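PDB 1CID: T CELL surface glycoprotein CD4 from Rattus norvegicus, which probably acts as a T-cell co-receptor that recognises MHC class II molecules, the fragment here comprising its two membrane-proximal immunoglobulin-like domains. Local coordinates for residues A[13-18]-A[74-79]; A[129-134]-A[147-152]. All blocks are in the same frame, centred on the assembly; numbering follows the deposited sequence.

Contact 1: residues A[13-18]-A[74-79]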
# COMPACT_ATOMS: atom_id res chain seq x y z
N ALA A 13 -2.54 5.60 2.08
CA ALA A 13 -2.10 5.24 0.75
C ALA A 13 -3.03 6.05 -0.13
O ALA A 13 -4.22 6.01 0.13
CB ALA A 13 -2.36 3.79 0.46
N GLU A 14 -2.60 6.77 -1.10
CA GLU A 14 -3.60 7.44 -1.96
C GLU A 14 -3.24 7.12 -3.41
O GLU A 14 -2.11 7.53 -3.80
CB GLU A 14 -3.70 8.95 -2.06
CG GLU A 14 -3.35 9.59 -0.68
CD GLU A 14 -4.00 10.97 -0.72
OE1 GLU A 14 -5.25 11.02 -0.66
OE2 GLU A 14 -3.07 11.82 -0.84
N PHE A 15 -4.14 6.48 -4.12
CA PHE A 15 -3.85 6.17 -5.56
C PHE A 15 -4.42 7.28 -6.42
O PHE A 15 -5.35 7.88 -5.89
CB PHE A 15 -4.34 4.77 -5.85
CG PHE A 15 -3.86 3.65 -4.98
CD1 PHE A 15 -4.47 3.33 -3.80
CD2 PHE A 15 -2.72 2.93 -5.35
CE1 PHE A 15 -4.06 2.31 -2.96
CE2 PHE A 15 -2.22 1.89 -4.58
CZ PHE A 15 -2.94 1.60 -3.37
N SER A 16 -3.95 7.64 -7.58
CA SER A 16 -4.62 8.75 -8.34
C SER A 16 -4.82 8.19 -9.72
O SER A 16 -3.83 7.59 -10.24
CB SER A 16 -3.87 10.03 -8.15
OG SER A 16 -4.51 11.13 -8.75
N PHE A 17 -5.98 8.27 -10.35
CA PHE A 17 -6.21 7.64 -11.71
C PHE A 17 -6.64 8.79 -12.59
O PHE A 17 -7.72 9.37 -12.44
CB PHE A 17 -7.17 6.58 -11.52
CG PHE A 17 -7.00 5.53 -10.48
CD1 PHE A 17 -6.19 4.43 -10.75
CD2 PHE A 17 -7.73 5.61 -9.29
CE1 PHE A 17 -6.09 3.39 -9.83
CE2 PHE A 17 -7.70 4.57 -8.36
CZ PHE A 17 -6.86 3.48 -8.67
N PRO A 18 -5.69 9.05 -13.45
CA PRO A 18 -5.82 10.29 -14.20
C PRO A 18 -6.16 10.40 -15.64
O PRO A 18 -5.94 11.47 -16.26
CB PRO A 18 -4.37 10.76 -13.93
CG PRO A 18 -3.54 9.51 -13.82
CD PRO A 18 -4.42 8.33 -13.58
N LEU A 74 -8.48 7.42 -4.92
CA LEU A 74 -9.05 6.46 -3.97
C LEU A 74 -8.03 6.54 -2.85
O LEU A 74 -6.83 6.62 -3.08
CB LEU A 74 -9.25 5.19 -4.72
CG LEU A 74 -9.15 3.81 -4.13
CD1 LEU A 74 -7.66 3.44 -4.10
CD2 LEU A 74 -9.84 3.72 -2.76
N GLN A 75 -8.45 6.53 -1.63
CA GLN A 75 -7.38 6.71 -0.56
C GLN A 75 -7.59 5.67 0.46
O GLN A 75 -8.73 5.85 0.88
CB GLN A 75 -7.69 8.18 -0.41
CG GLN A 75 -7.98 9.06 0.73
CD GLN A 75 -6.95 8.83 1.83
OE1 GLN A 75 -6.87 7.73 2.39
NE2 GLN A 75 -6.13 9.84 2.12
N ILE A 76 -6.79 4.71 0.82
CA ILE A 76 -7.11 3.76 1.95
C ILE A 76 -6.54 4.57 3.10
O ILE A 76 -5.41 5.02 2.92
CB ILE A 76 -6.79 2.29 1.68
CG1 ILE A 76 -5.92 1.71 2.82
CG2 ILE A 76 -6.18 1.86 0.31
CD1 ILE A 76 -5.80 0.15 2.69
N PRO A 77 -7.22 4.89 4.20
CA PRO A 77 -6.70 5.88 5.15
C PRO A 77 -5.87 5.75 6.41
O PRO A 77 -5.39 6.81 6.97
CB PRO A 77 -8.06 6.65 5.39
CG PRO A 77 -9.12 5.60 5.38
CD PRO A 77 -8.61 4.45 4.51
N GLN A 78 -5.65 4.53 6.87
CA GLN A 78 -4.83 4.45 8.13
C GLN A 78 -4.51 2.98 7.96
O GLN A 78 -5.19 2.17 8.50
CB GLN A 78 -5.49 5.04 9.28
CG GLN A 78 -5.62 4.82 10.71
CD GLN A 78 -6.10 3.67 11.56
OE1 GLN A 78 -7.17 2.98 11.53
NE2 GLN A 78 -5.24 3.32 12.60
N VAL A 79 -3.52 2.85 7.06
CA VAL A 79 -2.93 1.59 6.63
C VAL A 79 -2.54 0.62 7.71
O VAL A 79 -2.31 0.98 8.87
CB VAL A 79 -1.85 1.96 5.65
CG1 VAL A 79 -0.47 1.36 5.49
CG2 VAL A 79 -2.71 1.52 4.48

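Contact 2: residues A[129-134]-A[147-152]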
# COMPACT_ATOMS: atom_id res chain seq x y z
N MET A 129 13.86 -8.43 -4.01
CA MET A 129 13.44 -7.48 -2.96
C MET A 129 13.98 -8.01 -1.60
O MET A 129 13.71 -9.21 -1.32
CB MET A 129 11.93 -7.19 -2.81
CG MET A 129 11.57 -5.90 -3.52
SD MET A 129 9.77 -5.62 -3.74
CE MET A 129 9.93 -4.34 -5.03
N ARG A 130 14.73 -7.12 -0.92
CA ARG A 130 15.28 -7.58 0.37
C ARG A 130 15.00 -6.53 1.42
O ARG A 130 14.77 -5.42 0.94
CB ARG A 130 16.72 -7.97 0.26
CG ARG A 130 17.45 -7.07 -0.72
CD ARG A 130 18.57 -7.81 -1.43
NE ARG A 130 19.38 -8.51 -0.47
CZ ARG A 130 19.94 -9.68 -0.40
NH1 ARG A 130 19.80 -10.42 -1.46
NH2 ARG A 130 20.61 -10.25 0.64
N LEU A 131 15.02 -6.95 2.63
CA LEU A 131 14.77 -6.08 3.77
C LEU A 131 16.14 -5.86 4.48
O LEU A 131 17.01 -6.76 4.54
CB LEU A 131 13.79 -6.80 4.65
CG LEU A 131 12.31 -6.52 4.81
CD1 LEU A 131 11.81 -7.22 6.06
CD2 LEU A 131 12.02 -5.03 4.84
N ILE A 132 16.24 -4.65 4.96
CA ILE A 132 17.48 -4.18 5.54
C ILE A 132 17.23 -3.38 6.79
O ILE A 132 16.46 -2.41 6.73
CB ILE A 132 18.08 -3.29 4.38
CG1 ILE A 132 18.40 -4.13 3.10
CG2 ILE A 132 19.31 -2.46 4.78
CD1 ILE A 132 18.33 -3.06 1.94
N LEU A 133 17.90 -3.73 7.85
CA LEU A 133 17.89 -3.05 9.15
C LEU A 133 19.32 -2.48 9.24
O LEU A 133 20.28 -3.22 9.09
CB LEU A 133 17.46 -3.99 10.27
CG LEU A 133 16.04 -3.89 10.81
CD1 LEU A 133 15.87 -4.91 11.85
CD2 LEU A 133 15.78 -2.50 11.38
N LYS A 134 19.55 -1.22 9.33
CA LYS A 134 20.69 -0.38 9.39
C LYS A 134 20.60 0.59 10.58
O LYS A 134 19.52 0.81 11.14
CB LYS A 134 20.56 0.66 8.33
CG LYS A 134 21.43 0.63 7.10
CD LYS A 134 21.38 2.15 7.00
CE LYS A 134 21.42 2.53 5.60
NZ LYS A 134 22.31 1.89 4.58
N LYS A 147 10.79 -11.54 4.35
CA LYS A 147 9.72 -10.57 4.61
C LYS A 147 9.68 -10.17 6.06
O LYS A 147 8.93 -9.24 6.43
CB LYS A 147 8.39 -11.09 4.08
CG LYS A 147 7.92 -10.76 2.66
CD LYS A 147 6.47 -11.16 2.35
CE LYS A 147 6.08 -10.37 1.09
NZ LYS A 147 4.59 -10.33 1.01
N VAL A 148 10.48 -10.85 6.86
CA VAL A 148 10.59 -10.35 8.22
C VAL A 148 12.03 -10.58 8.68
O VAL A 148 12.43 -11.76 8.78
CB VAL A 148 9.45 -10.85 9.04
CG1 VAL A 148 9.48 -12.33 9.27
CG2 VAL A 148 9.52 -10.17 10.41
N ILE A 149 12.78 -9.49 8.89
CA ILE A 149 14.12 -9.65 9.43
C ILE A 149 14.11 -9.18 10.88
O ILE A 149 13.25 -8.36 11.13
CB ILE A 149 15.17 -8.89 8.63
CG1 ILE A 149 14.71 -7.44 8.62
CG2 ILE A 149 15.14 -9.72 7.35
CD1 ILE A 149 15.53 -6.52 7.68
N GLN A 150 15.05 -9.67 11.64
CA GLN A 150 15.10 -9.38 13.08
C GLN A 150 16.50 -8.99 13.49
O GLN A 150 17.37 -9.45 12.74
CB GLN A 150 14.54 -10.64 13.75
CG GLN A 150 14.16 -10.66 15.19
CD GLN A 150 15.18 -11.47 15.97
OE1 GLN A 150 16.32 -10.97 16.15
NE2 GLN A 150 14.83 -12.71 16.37
N VAL A 151 16.73 -8.22 14.52
CA VAL A 151 18.06 -7.83 15.00
C VAL A 151 18.05 -7.97 16.55
O VAL A 151 17.26 -7.46 17.31
CB VAL A 151 18.70 -6.50 14.62
CG1 VAL A 151 19.86 -5.94 15.47
CG2 VAL A 151 19.23 -6.55 13.18
N GLN A 152 19.09 -8.72 16.85
CA GLN A 152 19.44 -9.06 18.23
C GLN A 152 20.25 -7.92 18.88
O GLN A 152 21.26 -7.31 18.41
CB GLN A 152 20.05 -10.45 18.29
CG GLN A 152 19.07 -11.38 18.98
CD GLN A 152 18.37 -11.01 20.29
OE1 GLN A 152 19.02 -10.71 21.32
NE2 GLN A 152 17.01 -11.01 20.35

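Contact 1: residues A[13-18]-A[74-79]
The pairing of strands B and E in an immunoglobulin sandwich is illustrated here by A13, E14 and F15 lying antiparallel to I76, Q75 and L74 in the first domain of the fragment. Two hydrogen-bonded pairs enclose a non-hydrogen-bonded one: A13 N gives to I76 O (3.0 Å) and F15 N to L74 O (2.9 Å), while the return bonds from I76 N and L74 N are weak. In the middle pair, E14 and Q75 run side by side on the outer face, E14 OE1 standing 3.1 Å from Q75 NE2 with carboxylate and amide planes 48° apart. The other face is apolar. F15 swings its ring beside its own backbone N (chi1 -54°), alongside L74, and I76 CG2 meets the ring edge at CE1 (3.9 Å). F17 adds a ring edge, CE2 lying 4.0 Å from L74 CB. Beyond the pair, F15 rests on V102 of strand 97-110 and A5 of strand 4-8. Replacing F15 with alanine would probably open a gap beside L74 CD1 and I76 CG2 and weaken the link to V102. The chemistry is thus divided: polar groups outward, hydrocarbon toward the opposing sheet.

Contact 2: residues A[129-134]-A[147-152]
The flat groups in the packing of L131 against K147 and I149 are peptide planes, since no aromatic ring takes part. I149 CD1 lies over one face of the peptide joining L131 to I132, 3.3 Å from L131 C. In return, L131 CD1 lies over a face of the peptide joining K147 to V148, 3.5 Å from K147 O. The backbone of L131 and I132 is hydrogen-bonded within its own sheet, to R144 and L162 respectively.

This exchange of methyl groups shows how the two layers of a sandwich meet without hydrogen bonds between them. Strand segments 129-134 and 148-152 approach to 7.4 Å between axes and run nearly alike, at 20°. I149 is the central side chain: with CG1 between the backbone N and the carbonyl carbon (chi1 56°) and the chain extended beyond it, CD1 reaches across, also meeting L131 CB at 3.5 Å. L133 and I149 reach past one another from the two layers, L133 CB lying 4.1 Å from I149 CD1. Further along, L133 CD1 meets V151 CG2 at 4.0 Å. The inward positions alternate along each strand, L131 and L133 on one, I149 and V151 on the other.

These are strands C and E of the C2-set domain. L131 also touches C119 and C161, the two halves of the disulfide between strands 116-122 and 158-165, which places the contact in the domain core. I149 and V151 reach V142 of strand 140-144, and L133 reaches L117. At the start of 147-152, K147 NZ bonds to G123 O and forms a salt bridge with E35, while strands 140-144 and 158-165 flank 129-135 within its sheet.

How the contacts relate
Contacts 1 and 2 show two of the ways in which an immunoglobulin sandwich is held together. Contact 1 joins neighbouring strands within one layer of the first domain, by backbone hydrogen bonds; contact 2 joins opposing layers of the second, by apolar side chains packed on each other and on backbone, with no hydrogen bond between the two segments. Their centres are 27 Å apart and their nearest atoms about 14 Å, so neither touches the other. The continuous strand 97-110 runs from one domain toward the next, and it meets A13, F15 and F17 of contact 1. From contact 2, K147 crosses the boundary through its salt bridge to E35. The disulfide C119-C161 lies beside contact 2; the first domain contains no cysteine.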